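Local coordinates for protein N-acetyl-beta-D glucosaminidase (Rhizomucor miehei CAU432, PDB 4ZM6) that probably hydrolyses beta-linked N-acetylglucosamine residues and, through a GCN5-related region that binds acetyl-CoA, probably acetylates glucosamine, at residues A[109-113]-A[676-680]; A[163-167]-A[639-643]; A[94-98]-A[363-368]. One frame throughout, in Å; residues are numbered along the deposited sequence.

Interaction 1: residues A[109-113]-A[676-680]. With ACO (acetyl coenzyme *a), chain C.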
ATOM      1  N   THR A 109      -2.385  13.718  14.475  1.00 48.15           N
ATOM      2  CA  THR A 109      -1.781  14.925  15.032  1.00 48.47           C
ATOM      3  C   THR A 109      -2.113  15.061  16.517  1.00 47.21           C
ATOM      4  O   THR A 109      -1.230  15.331  17.336  1.00 45.20           O
ATOM      5  CB  THR A 109      -2.246  16.187  14.282  1.00 49.21           C
ATOM      6  OG1 THR A 109      -1.966  16.038  12.882  1.00 50.02           O
ATOM      7  CG2 THR A 109      -1.536  17.431  14.822  1.00 48.10           C
ATOM      8  N   ALA A 110      -3.384  14.858  16.853  1.00 47.85           N
ATOM      9  CA  ALA A 110      -3.830  14.881  18.251  1.00 48.12           C
ATOM     10  C   ALA A 110      -3.037  13.884  19.103  1.00 48.31           C
ATOM     11  O   ALA A 110      -2.521  14.238  20.163  1.00 49.00           O
ATOM     12  CB  ALA A 110      -5.324  14.591  18.341  1.00 47.68           C
ATOM     13  N   ALA A 111      -2.930  12.646  18.633  1.00 47.54           N
ATOM     14  CA  ALA A 111      -2.157  11.637  19.347  1.00 48.74           C
ATOM     15  C   ALA A 111      -0.700  12.034  19.499  1.00 49.56           C
ATOM     16  O   ALA A 111      -0.112  11.813  20.554  1.00 49.15           O
ATOM     17  CB  ALA A 111      -2.240  10.301  18.640  1.00 48.61           C
ATOM     18  N   ARG A 112      -0.119  12.591  18.436  1.00 52.14           N
ATOM     19  CA  ARG A 112       1.285  13.006  18.457  1.00 53.60           C
ATOM     20  C   ARG A 112       1.475  14.011  19.574  1.00 52.63           C
ATOM     21  O   ARG A 112       2.368  13.859  20.407  1.00 51.77           O
ATOM     22  CB  ARG A 112       1.702  13.628  17.118  1.00 55.43           C
ATOM     23  CG  ARG A 112       3.162  14.075  17.044  1.00 56.15           C
ATOM     24  CD  ARG A 112       3.364  15.164  15.997  1.00 57.28           C
ATOM     25  NE  ARG A 112       2.660  16.402  16.340  1.00 59.02           N
ATOM     26  CZ  ARG A 112       2.487  17.440  15.518  1.00 60.23           C
ATOM     27  NH1 ARG A 112       2.976  17.422  14.279  1.00 62.91           N
ATOM     28  NH2 ARG A 112       1.824  18.509  15.937  1.00 58.92           N
ATOM     29  N   ASN A 113       0.611  15.020  19.589  1.00 51.07           N
ATOM     30  CA  ASN A 113       0.657  16.055  20.614  1.00 51.01           C
ATOM     31  C   ASN A 113       0.501  15.511  22.023  1.00 50.38           C
ATOM     32  O   ASN A 113       1.193  15.952  22.940  1.00 52.28           O
ATOM     33  CB  ASN A 113      -0.395  17.125  20.333  1.00 50.79           C
ATOM     34  CG  ASN A 113      -0.054  17.956  19.113  1.00 51.19           C
ATOM     35  OD1 ASN A 113       1.121  18.119  18.768  1.00 51.40           O
ATOM     36  ND2 ASN A 113      -1.072  18.476  18.448  1.00 51.08           N
ATOM     37  N   LYS A 676      -2.139  25.961  16.945  1.00 58.41           N
ATOM     38  CA  LYS A 676      -2.945  25.099  17.812  1.00 59.89           C
ATOM     39  C   LYS A 676      -2.710  23.598  17.597  1.00 58.49           C
ATOM     40  O   LYS A 676      -2.918  22.809  18.517  1.00 59.27           O
ATOM     41  CB  LYS A 676      -4.426  25.416  17.622  1.00 61.53           C
ATOM     42  CG  LYS A 676      -5.319  24.933  18.744  1.00 63.92           C
ATOM     43  CD  LYS A 676      -6.406  25.960  19.021  1.00 68.45           C
ATOM     44  CE  LYS A 676      -7.242  25.572  20.226  1.00 71.55           C
ATOM     45  NZ  LYS A 676      -7.928  24.264  20.027  1.00 71.95           N
ATOM     46  N   LYS A 677      -2.301  23.214  16.387  1.00 56.89           N
ATOM     47  CA  LYS A 677      -1.938  21.827  16.070  1.00 56.13           C
ATOM     48  C   LYS A 677      -0.507  21.499  16.489  1.00 55.20           C
ATOM     49  O   LYS A 677      -0.125  20.330  16.508  1.00 55.57           O
ATOM     50  CB  LYS A 677      -2.069  21.552  14.569  1.00 56.68           C
ATOM     51  CG  LYS A 677      -3.464  21.743  14.000  1.00 57.60           C
ATOM     52  CD  LYS A 677      -4.317  20.497  14.132  1.00 57.67           C
ATOM     53  CE  LYS A 677      -5.676  20.707  13.487  1.00 58.83           C
ATOM     54  NZ  LYS A 677      -6.716  19.838  14.101  1.00 59.22           N
ATOM     55  N   GLY A 678       0.290  22.521  16.793  1.00 53.69           N
ATOM     56  CA  GLY A 678       1.654  22.315  17.280  1.00 53.31           C
ATOM     57  C   GLY A 678       2.755  23.005  16.495  1.00 53.21           C
ATOM     58  O   GLY A 678       3.917  22.935  16.891  1.00 52.45           O
ATOM     59  N   TRP A 679       2.408  23.658  15.386  1.00 52.34           N
ATOM     60  CA  TRP A 679       3.390  24.382  14.582  1.00 52.37           C
ATOM     61  C   TRP A 679       3.960  25.549  15.371  1.00 51.54           C
ATOM     62  O   TRP A 679       3.210  26.298  15.987  1.00 52.02           O
ATOM     63  CB  TRP A 679       2.762  24.915  13.285  1.00 52.98           C
ATOM     64  CG  TRP A 679       2.449  23.862  12.260  1.00 52.72           C
ATOM     65  CD1 TRP A 679       1.297  23.144  12.145  1.00 52.99           C
ATOM     66  CD2 TRP A 679       3.304  23.416  11.200  1.00 52.29           C
ATOM     67  NE1 TRP A 679       1.383  22.280  11.088  1.00 53.04           N
ATOM     68  CE2 TRP A 679       2.601  22.427  10.487  1.00 52.85           C
ATOM     69  CE3 TRP A 679       4.594  23.751  10.790  1.00 52.73           C
ATOM     70  CZ2 TRP A 679       3.139  21.775   9.381  1.00 51.89           C
ATOM     71  CZ3 TRP A 679       5.129  23.103   9.690  1.00 52.57           C
ATOM     72  CH2 TRP A 679       4.402  22.123   9.000  1.00 52.11           C
ATOM     73  N   ARG A 680       5.281  25.700  15.337  1.00 51.54           N
ATOM     74  CA  ARG A 680       5.960  26.808  16.002  1.00 52.64           C
ATOM     75  C   ARG A 680       6.081  28.032  15.069  1.00 54.25           C
ATOM     76  O   ARG A 680       7.014  28.122  14.268  1.00 56.89           O
ATOM     77  CB  ARG A 680       7.341  26.354  16.501  1.00 50.70           C
TER
HETATM   78  N1A ACO C 901     -18.069  20.671  15.488  0.80 59.84           N
HETATM   79  C2A ACO C 901     -17.686  21.795  16.136  0.80 59.53           C
HETATM   80  N3A ACO C 901     -16.511  22.421  15.900  0.80 60.18           N
HETATM   81  C4A ACO C 901     -15.635  21.952  14.972  0.80 60.39           C
HETATM   82  C5A ACO C 901     -15.988  20.724  14.235  0.80 59.34           C
HETATM   83  C6A ACO C 901     -17.289  20.086  14.543  0.80 59.59           C
HETATM   84  N6A ACO C 901     -17.672  18.960  13.893  0.80 58.58           N
HETATM   85  N7A ACO C 901     -14.971  20.466  13.405  0.80 59.05           N
HETATM   86  C8A ACO C 901     -14.038  21.436  13.588  0.80 61.28           C
HETATM   87  N9A ACO C 901     -14.428  22.320  14.528  0.80 61.07           N
HETATM   88  C1B ACO C 901     -13.645  23.509  14.968  0.80 62.21           C
HETATM   89  C2B ACO C 901     -12.794  23.218  16.201  0.80 63.83           C
HETATM   90  O2B ACO C 901     -12.942  24.271  17.162  0.80 66.40           O
HETATM   91  C3B ACO C 901     -11.362  23.085  15.702  0.80 63.77           C
HETATM   92  O3B ACO C 901     -10.366  23.608  16.602  0.80 67.23           O
HETATM   93  P3B ACO C 901     -10.030  25.166  16.912  0.80 68.97           P
HETATM   94  O7A ACO C 901      -9.046  25.577  15.836  0.80 67.93           O
HETATM   95  O8A ACO C 901     -11.359  25.888  16.903  0.80 63.26           O
HETATM   96  O9A ACO C 901      -9.406  25.095  18.277  0.80 67.29           O
HETATM   97  C4B ACO C 901     -11.375  23.764  14.334  0.80 60.63           C
HETATM   98  O4B ACO C 901     -12.745  23.900  13.923  0.80 60.51           O
HETATM   99  C5B ACO C 901     -10.576  22.967  13.312  0.80 56.48           C
HETATM  100  O5B ACO C 901     -11.115  23.245  12.027  0.80 49.89           O
HETATM  101  P1A ACO C 901     -11.219  22.129  10.884  0.80 44.53           P
HETATM  102  O1A ACO C 901     -12.680  21.996  10.523  0.80 43.14           O
HETATM  103  O2A ACO C 901     -10.419  20.900  11.221  0.80 40.38           O
HETATM  104  O3A ACO C 901     -10.417  22.969   9.777  0.80 41.16           O
HETATM  105  P2A ACO C 901     -11.168  23.610   8.520  0.80 38.98           P
HETATM  106  O4A ACO C 901     -11.848  22.489   7.769  0.80 39.63           O
HETATM  107  O5A ACO C 901     -11.986  24.786   8.969  0.80 38.66           O
HETATM  108  O6A ACO C 901      -9.903  24.147   7.692  0.80 39.62           O
HETATM  109  CBP ACO C 901      -8.360  25.964   7.261  0.80 39.55           C
HETATM  110  CCP ACO C 901      -8.976  25.043   8.300  0.80 39.55           C
HETATM  111  CDP ACO C 901      -7.578  25.144   6.244  0.80 39.95           C
HETATM  112  CEP ACO C 901      -7.402  26.912   7.966  0.80 40.03           C
HETATM  113  CAP ACO C 901      -9.511  26.722   6.596  0.80 39.85           C
HETATM  114  OAP ACO C 901      -9.972  27.747   7.472  0.80 39.54           O
HETATM  115  C9P ACO C 901      -9.151  27.319   5.266  0.80 41.38           C
HETATM  116  O9P ACO C 901      -9.412  26.692   4.247  0.80 44.57           O
HETATM  117  N8P ACO C 901      -8.580  28.521   5.237  0.80 41.08           N
HETATM  118  C7P ACO C 901      -8.265  29.155   3.971  0.80 39.71           C
HETATM  119  C6P ACO C 901      -7.334  30.346   4.119  0.80 38.56           C
HETATM  120  C5P ACO C 901      -5.908  30.014   4.519  0.80 37.60           C
HETATM  121  O5P ACO C 901      -5.310  30.900   5.105  0.80 40.13           O
HETATM  122  N4P ACO C 901      -5.326  28.842   4.212  0.80 35.28           N
HETATM  123  C3P ACO C 901      -3.924  28.560   4.536  0.80 34.77           C
HETATM  124  C2P ACO C 901      -2.959  28.937   3.406  0.80 35.05           C
HETATM  125  S1P ACO C 901      -1.279  29.118   3.954  0.80 35.52           S
HETATM  126  C   ACO C 901      -0.615  27.605   3.794  0.80 35.90           C
HETATM  127  O   ACO C 901      -1.305  26.658   3.457  0.80 36.26           O
HETATM  128  CH3 ACO C 901       0.843  27.456   4.086  0.80 36.14           C
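The guanidinium of Arg112 has Thr109 CG2 on one face, offset toward the rim, and Lys677 O at its edge, near the plane. Asn113 OD1 also lies at the edge. The amide of Asn113 in turn has Lys677 O close to its own plane. That carbonyl belongs to the end of helix 665-677, where Gly678 closes a Schellman motif with positive phi. The contact joins helix 108-125 of the glycoside hydrolase family 3 domain to the GCN5-related acetyltransferase fold.

Asn113 ND2 donates to Lys677 O at 2.8 Å, with an N-H...O angle of 159°. The donor stands above the carbonyl plane. Arg112 NH2 is also near this oxygen, but its N-H bonds do not point at it well. Arg112 NH2 instead bonds Asn113 OD1 at 2.9 Å, in the guanidinium plane. A weak bond from Arg112 NE goes to the same oxygen. Together these bonds would hold the amide with its nitrogen turned to Lys677.

Thr109 chi1 (-55°, to OG1) leaves CG2 anti to the backbone N, and CG2 lies 3.6 Å from Lys677 O. Its OG1 bonds Asp633 on helix 627-642.

Lys676 points the other way, into the acetyl-CoA site. Its NZ bonds O9A of the 3'-phosphate, though the modelled distance is doubtfully short. Next to it, Lys677 NZ is hydrogen-bonded to Thr629 OG1, an atom that itself bonds acetyl-CoA.

Interaction 2: residues A[163-167]-A[639-643]; sequences LAQVE and FREQG
Arg640 and Glu167 reach each other through two differently shaped chains. Arg640 leaves its helix with CG anti to the backbone N and runs straight through chi2. It then bends at chi3 (-59°), which turns NE toward Glu167. Glu167 also has CG anti to the backbone N and stays extended to its carboxylate. The result is a helix-to-helix salt bridge between two domains. Helix 155-171 belongs to the family 3 hydrolase domain, which is of the TIM-barrel class. Helix 627-642 is the GCN5-related helix that begins at the acetyl-CoA-binding segment of Gly624, Gly626 and Gly628. Arg640 sits near its far end, before Gly643 ends it in a Schellman motif.

Arg640 NE donates to Glu167 OE2 at 2.7 Å. The bond is bent, with an N-H...O angle of 145°. The oxygen lies near the guanidinium plane, at its edge, but the donor meets it from above the carboxylate plane. The planes of the two flat groups are 58° apart. Only OE2 bonds Arg640, so the bridge is one-oxygen; Glu167 OE1 makes a salt bridge with Arg171. The carboxylate is thus shared between Arg640 and Arg171. Arg112 of helix 108-125 packs on OE1 through its CD.

Ala164 supplies the floor. Its CB lies over the centre of the Arg640 guanidinium, 3.9 Å from CZ. Ser108 of helix 108-125 touches both residues.

Leu163 covers the aliphatic part of the arginine. The two side chains run antiparallel alongside each other, with Leu163 CB 3.8 Å from Arg640 CD. Farther out, Leu163 meets Glu641 at about a right angle, where its CD2 lies 3.9 Å from Glu641 CG.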
ATOM      1  N   LEU A 163       2.613   5.215  15.032  1.00 53.06           N
ATOM      2  CA  LEU A 163       3.725   6.037  14.531  1.00 54.43           C
ATOM      3  C   LEU A 163       3.727   7.423  15.155  1.00 53.69           C
ATOM      4  O   LEU A 163       4.765   7.909  15.598  1.00 56.24           O
ATOM      5  CB  LEU A 163       3.641   6.218  13.009  1.00 56.27           C
ATOM      6  CG  LEU A 163       4.647   5.482  12.127  1.00 57.79           C
ATOM      7  CD1 LEU A 163       4.330   3.997  12.025  1.00 60.08           C
ATOM      8  CD2 LEU A 163       4.644   6.119  10.748  1.00 58.37           C
ATOM      9  N   ALA A 164       2.558   8.056  15.163  1.00 51.50           N
ATOM     10  CA  ALA A 164       2.417   9.427  15.628  1.00 50.66           C
ATOM     11  C   ALA A 164       2.876   9.584  17.067  1.00 50.67           C
ATOM     12  O   ALA A 164       3.513  10.578  17.408  1.00 49.43           O
ATOM     13  CB  ALA A 164       0.975   9.881  15.488  1.00 50.94           C
ATOM     14  N   GLN A 165       2.548   8.600  17.904  1.00 52.30           N
ATOM     15  CA  GLN A 165       2.877   8.650  19.329  1.00 52.14           C
ATOM     16  C   GLN A 165       4.342   8.314  19.581  1.00 51.93           C
ATOM     17  O   GLN A 165       4.986   8.948  20.413  1.00 53.30           O
ATOM     18  CB  GLN A 165       1.965   7.720  20.133  1.00 52.47           C
ATOM     19  CG  GLN A 165       0.532   8.218  20.247  1.00 53.08           C
ATOM     20  CD  GLN A 165      -0.117   7.861  21.576  1.00 52.47           C
ATOM     21  OE1 GLN A 165      -0.083   6.708  22.011  1.00 53.21           O
ATOM     22  NE2 GLN A 165      -0.707   8.854  22.231  1.00 50.93           N
ATOM     23  N   VAL A 166       4.862   7.321  18.865  1.00 51.71           N
ATOM     24  CA  VAL A 166       6.291   7.011  18.901  1.00 51.64           C
ATOM     25  C   VAL A 166       7.110   8.255  18.538  1.00 52.42           C
ATOM     26  O   VAL A 166       8.088   8.574  19.208  1.00 53.48           O
ATOM     27  CB  VAL A 166       6.642   5.857  17.943  1.00 51.82           C
ATOM     28  CG1 VAL A 166       8.152   5.713  17.791  1.00 52.03           C
ATOM     29  CG2 VAL A 166       6.026   4.554  18.438  1.00 52.03           C
ATOM     30  N   GLU A 167       6.707   8.954  17.481  1.00 52.70           N
ATOM     31  CA  GLU A 167       7.287  10.256  17.171  1.00 53.64           C
ATOM     32  C   GLU A 167       7.150  11.166  18.388  1.00 54.60           C
ATOM     33  O   GLU A 167       8.143  11.609  18.950  1.00 56.17           O
ATOM     34  CB  GLU A 167       6.619  10.896  15.938  1.00 52.54           C
ATOM     35  CG  GLU A 167       6.866  12.398  15.791  1.00 51.58           C
ATOM     36  CD  GLU A 167       6.502  12.952  14.425  1.00 50.80           C
ATOM     37  OE1 GLU A 167       6.500  14.187  14.266  1.00 49.65           O
ATOM     38  OE2 GLU A 167       6.217  12.170  13.502  1.00 52.29           O
ATOM     39  N   PHE A 639       4.717  12.731   5.588  1.00 43.54           N
ATOM     40  CA  PHE A 639       6.036  13.203   5.987  1.00 44.17           C
ATOM     41  C   PHE A 639       6.649  12.263   7.010  1.00 46.03           C
ATOM     42  O   PHE A 639       7.816  11.889   6.905  1.00 46.89           O
ATOM     43  CB  PHE A 639       5.958  14.590   6.623  1.00 44.72           C
ATOM     44  CG  PHE A 639       5.568  15.693   5.677  1.00 45.28           C
ATOM     45  CD1 PHE A 639       6.050  15.737   4.374  1.00 44.81           C
ATOM     46  CD2 PHE A 639       4.752  16.727   6.118  1.00 45.60           C
ATOM     47  CE1 PHE A 639       5.688  16.765   3.522  1.00 45.02           C
ATOM     48  CE2 PHE A 639       4.396  17.762   5.272  1.00 45.74           C
ATOM     49  CZ  PHE A 639       4.860  17.779   3.972  1.00 45.27           C
ATOM     50  N   ARG A 640       5.845  11.894   8.000  1.00 47.56           N
ATOM     51  CA  ARG A 640       6.286  11.041   9.095  1.00 48.99           C
ATOM     52  C   ARG A 640       6.857   9.719   8.585  1.00 50.76           C
ATOM     53  O   ARG A 640       7.934   9.306   9.008  1.00 50.44           O
ATOM     54  CB  ARG A 640       5.114  10.793  10.050  1.00 48.89           C
ATOM     55  CG  ARG A 640       5.453  10.006  11.302  1.00 47.33           C
ATOM     56  CD  ARG A 640       4.257   9.923  12.235  1.00 46.81           C
ATOM     57  NE  ARG A 640       3.774  11.245  12.656  1.00 46.65           N
ATOM     58  CZ  ARG A 640       2.556  11.747  12.428  1.00 45.15           C
ATOM     59  NH1 ARG A 640       1.629  11.062  11.764  1.00 46.06           N
ATOM     60  NH2 ARG A 640       2.258  12.958  12.877  1.00 44.51           N
ATOM     61  N   GLU A 641       6.135   9.069   7.674  1.00 54.28           N
ATOM     62  CA  GLU A 641       6.578   7.803   7.077  1.00 57.21           C
ATOM     63  C   GLU A 641       7.836   7.980   6.242  1.00 56.97           C
ATOM     64  O   GLU A 641       8.691   7.095   6.212  1.00 57.24           O
ATOM     65  CB  GLU A 641       5.479   7.202   6.194  1.00 61.22           C
ATOM     66  CG  GLU A 641       4.259   6.704   6.952  1.00 66.26           C
ATOM     67  CD  GLU A 641       3.072   6.449   6.038  1.00 72.86           C
ATOM     68  OE1 GLU A 641       2.413   7.427   5.614  1.00 75.67           O
ATOM     69  OE2 GLU A 641       2.797   5.266   5.741  1.00 76.03           O
ATOM     70  N   GLN A 642       7.937   9.120   5.559  1.00 56.77           N
ATOM     71  CA  GLN A 642       9.094   9.425   4.717  1.00 56.55           C
ATOM     72  C   GLN A 642      10.339   9.826   5.502  1.00 55.92           C
ATOM     73  O   GLN A 642      11.438   9.824   4.952  1.00 59.13           O
ATOM     74  CB  GLN A 642       8.756  10.544   3.724  1.00 57.65           C
ATOM     75  CG  GLN A 642       7.739  10.152   2.669  1.00 58.30           C
ATOM     76  CD  GLN A 642       8.170   8.926   1.898  1.00 59.23           C
ATOM     77  OE1 GLN A 642       9.238   8.910   1.285  1.00 59.64           O
ATOM     78  NE2 GLN A 642       7.351   7.885   1.937  1.00 59.59           N
ATOM     79  N   GLY A 643      10.174  10.178   6.772  1.00 54.17           N
ATOM     80  CA  GLY A 643      11.289  10.641   7.587  1.00 54.29           C
ATOM     81  C   GLY A 643      11.612  12.105   7.346  1.00 54.29           C
ATOM     82  O   GLY A 643      12.733  12.547   7.594  1.00 54.33           O
TER

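Interaction 3: residues A[94-98]-A[363-368]; sequences TYLPG and LSKELY
One hydrogen bond crosses between loop 94-98 and helix 363-368. Ser364 OG donates to Tyr95 O at 2.7 Å, almost in line with the carbonyl bond (172°). The serine OG is anti to the backbone N, which carries it out to the loop. Tyr95 O also lies at the edge of the Tyr368 ring, 3.5 Å from CE2.

The aromatic contact is a CH-pi interaction. Pro97 CG stands over one face of the Tyr368 ring, 4.0 Å from the centroid and 14° off the normal. Pro97 CD touches the same ring at CE2 (3.6 Å). The phenol end lies beside the Leu96-Pro97 peptide, but Tyr368 OH bonds Glu500. The other carboxylate oxygen of Glu500 takes Gly98 N.

The rest is apolar. Pro97 CG meets Leu367 CB at 3.9 Å, the side chains at about a right angle. Leu96 CD2 lies 4.1 Å from Leu363 CD2 and also packs on Ser364. Thr94 adds its CG2 against Ser364 CB at 4.0 Å.

The loop follows strand 76-79 of the hydrolase barrel and ends at Gly98, the N-cap of helix 99-105. Helix 357-368 leads to strand 373-377 of the next sheet. Helix 108-125 packs on Leu96 and Leu367, and Pro504 of helix 503-513 on Ser364 and Tyr368.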
ATOM      1  N   THR A  94      -1.112  15.228  33.831  1.00 63.78           N
ATOM      2  CA  THR A  94      -2.396  15.498  33.196  1.00 62.30           C
ATOM      3  C   THR A  94      -3.063  14.229  32.664  1.00 59.62           C
ATOM      4  O   THR A  94      -2.388  13.319  32.195  1.00 60.07           O
ATOM      5  CB  THR A  94      -2.219  16.492  32.032  1.00 63.71           C
ATOM      6  OG1 THR A  94      -1.493  17.638  32.489  1.00 64.02           O
ATOM      7  CG2 THR A  94      -3.574  16.935  31.474  1.00 65.11           C
ATOM      8  N   TYR A  95      -4.390  14.177  32.759  1.00 57.25           N
ATOM      9  CA  TYR A  95      -5.182  13.164  32.060  1.00 55.69           C
ATOM     10  C   TYR A  95      -5.302  13.559  30.589  1.00 54.81           C
ATOM     11  O   TYR A  95      -5.953  14.549  30.259  1.00 55.44           O
ATOM     12  CB  TYR A  95      -6.595  13.041  32.656  1.00 56.03           C
ATOM     13  CG  TYR A  95      -6.659  12.349  33.997  1.00 55.35           C
ATOM     14  CD1 TYR A  95      -6.559  10.968  34.088  1.00 56.39           C
ATOM     15  CD2 TYR A  95      -6.832  13.073  35.174  1.00 54.20           C
ATOM     16  CE1 TYR A  95      -6.612  10.323  35.313  1.00 57.14           C
ATOM     17  CE2 TYR A  95      -6.888  12.439  36.403  1.00 55.38           C
ATOM     18  CZ  TYR A  95      -6.778  11.063  36.469  1.00 56.83           C
ATOM     19  OH  TYR A  95      -6.829  10.417  37.685  1.00 58.26           O
ATOM     20  N   LEU A  96      -4.669  12.795  29.709  1.00 53.39           N
ATOM     21  CA  LEU A  96      -4.852  12.979  28.270  1.00 52.98           C
ATOM     22  C   LEU A  96      -5.375  11.676  27.665  1.00 51.02           C
ATOM     23  O   LEU A  96      -5.108  10.594  28.195  1.00 49.89           O
ATOM     24  CB  LEU A  96      -3.543  13.407  27.601  1.00 52.91           C
ATOM     25  CG  LEU A  96      -2.986  14.759  28.062  1.00 53.03           C
ATOM     26  CD1 LEU A  96      -1.512  14.879  27.702  1.00 53.70           C
ATOM     27  CD2 LEU A  96      -3.789  15.916  27.484  1.00 52.47           C
ATOM     28  N   PRO A  97      -6.130  11.774  26.557  1.00 50.54           N
ATOM     29  CA  PRO A  97      -6.801  10.615  25.959  1.00 50.74           C
ATOM     30  C   PRO A  97      -5.910   9.390  25.754  1.00 51.04           C
ATOM     31  O   PRO A  97      -4.826   9.502  25.184  1.00 52.07           O
ATOM     32  CB  PRO A  97      -7.273  11.148  24.610  1.00 50.42           C
ATOM     33  CG  PRO A  97      -7.481  12.600  24.840  1.00 50.77           C
ATOM     34  CD  PRO A  97      -6.412  13.013  25.808  1.00 50.63           C
ATOM     35  N   GLY A  98      -6.376   8.238  26.230  1.00 51.75           N
ATOM     36  CA  GLY A  98      -5.727   6.957  25.971  1.00 51.06           C
ATOM     37  C   GLY A  98      -6.010   6.476  24.566  1.00 50.44           C
ATOM     38  O   GLY A  98      -6.684   7.153  23.790  1.00 53.17           O
ATOM     39  N   LEU A 363      -5.208  21.459  26.762  1.00 55.36           N
ATOM     40  CA  LEU A 363      -5.206  20.462  25.696  1.00 56.36           C
ATOM     41  C   LEU A 363      -6.223  19.372  26.022  1.00 56.50           C
ATOM     42  O   LEU A 363      -7.018  18.984  25.170  1.00 54.22           O
ATOM     43  CB  LEU A 363      -3.806  19.856  25.518  1.00 56.68           C
ATOM     44  CG  LEU A 363      -3.608  18.849  24.373  1.00 55.71           C
ATOM     45  CD1 LEU A 363      -3.805  19.511  23.018  1.00 56.29           C
ATOM     46  CD2 LEU A 363      -2.236  18.199  24.452  1.00 53.67           C
ATOM     47  N   SER A 364      -6.188  18.897  27.263  1.00 58.83           N
ATOM     48  CA  SER A 364      -7.103  17.860  27.730  1.00 61.32           C
ATOM     49  C   SER A 364      -8.567  18.254  27.533  1.00 63.86           C
ATOM     50  O   SER A 364      -9.346  17.470  26.995  1.00 64.21           O
ATOM     51  CB  SER A 364      -6.845  17.542  29.203  1.00 61.21           C
ATOM     52  OG  SER A 364      -7.676  16.480  29.637  1.00 63.57           O
ATOM     53  N   LYS A 365      -8.938  19.461  27.965  1.00 67.24           N
ATOM     54  CA  LYS A 365     -10.307  19.968  27.760  1.00 67.81           C
ATOM     55  C   LYS A 365     -10.666  19.973  26.278  1.00 65.15           C
ATOM     56  O   LYS A 365     -11.749  19.522  25.893  1.00 64.25           O
ATOM     57  CB  LYS A 365     -10.477  21.395  28.306  1.00 70.86           C
ATOM     58  CG  LYS A 365     -10.766  21.504  29.797  1.00 75.71           C
ATOM     59  CD  LYS A 365      -9.494  21.603  30.631  1.00 79.61           C
ATOM     60  CE  LYS A 365      -9.777  22.009  32.073  1.00 82.57           C
ATOM     61  NZ  LYS A 365     -10.151  23.448  32.212  1.00 84.03           N
ATOM     62  N   GLU A 366      -9.749  20.493  25.461  1.00 61.00           N
ATOM     63  CA  GLU A 366      -9.967  20.630  24.021  1.00 59.35           C
ATOM     64  C   GLU A 366     -10.126  19.285  23.322  1.00 54.81           C
ATOM     65  O   GLU A 366     -11.010  19.126  22.479  1.00 54.25           O
ATOM     66  CB  GLU A 366      -8.820  21.418  23.376  1.00 61.30           C
ATOM     67  CG  GLU A 366      -8.884  22.916  23.644  1.00 63.42           C
ATOM     68  CD  GLU A 366      -7.603  23.662  23.284  1.00 64.32           C
ATOM     69  OE1 GLU A 366      -6.558  23.021  23.014  1.00 61.67           O
ATOM     70  OE2 GLU A 366      -7.647  24.911  23.279  1.00 65.82           O
ATOM     71  N   LEU A 367      -9.279  18.322  23.670  1.00 50.79           N
ATOM     72  CA  LEU A 367      -9.333  17.013  23.031  1.00 51.03           C
ATOM     73  C   LEU A 367     -10.555  16.226  23.454  1.00 51.68           C
ATOM     74  O   LEU A 367     -11.279  15.714  22.600  1.00 53.45           O
ATOM     75  CB  LEU A 367      -8.072  16.191  23.314  1.00 50.18           C
ATOM     76  CG  LEU A 367      -6.779  16.666  22.641  1.00 50.07           C
ATOM     77  CD1 LEU A 367      -5.677  15.634  22.859  1.00 50.07           C
ATOM     78  CD2 LEU A 367      -6.980  16.937  21.154  1.00 49.00           C
ATOM     79  N   TYR A 368     -10.797  16.138  24.760  1.00 50.93           N
ATOM     80  CA  TYR A 368     -11.868  15.278  25.276  1.00 50.79           C
ATOM     81  C   TYR A 368     -13.257  15.655  24.765  1.00 53.63           C
ATOM     82  O   TYR A 368     -14.122  14.795  24.691  1.00 57.53           O
ATOM     83  CB  TYR A 368     -11.849  15.206  26.808  1.00 49.20           C
ATOM     84  CG  TYR A 368     -10.867  14.186  27.353  1.00 48.76           C
ATOM     85  CD1 TYR A 368     -11.115  12.819  27.235  1.00 48.21           C
ATOM     86  CD2 TYR A 368      -9.692  14.580  27.988  1.00 47.84           C
ATOM     87  CE1 TYR A 368     -10.222  11.882  27.733  1.00 46.62           C
ATOM     88  CE2 TYR A 368      -8.796  13.648  28.488  1.00 46.70           C
ATOM     89  CZ  TYR A 368      -9.066  12.301  28.357  1.00 45.87           C
ATOM     90  OH  TYR A 368      -8.179  11.372  28.854  1.00 45.22           O
TER

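In the fold
Helix 108-125 ties the three together: it forms one side of interaction 1 and packs against interactions 2 and 3. Interactions 1 and 2 both join the hydrolase domain to the acetyltransferase, and Arg112 touches residues of interaction 2. Interaction 3 instead joins a barrel loop to the helix leading into the next sheet. Interactions 2 and 3 are buried; interaction 1 is only partly so and borders the acetyl-CoA site. Their chemistry differs: a side-chain amide on a helix-end carbonyl, then an ion pair over aliphatic packing, then a serine-to-carbonyl hydrogen bond amid proline, tyrosine and leucine packing. Glu366 of segment 363-368 also reaches Lys676 through a long, weak ion pair.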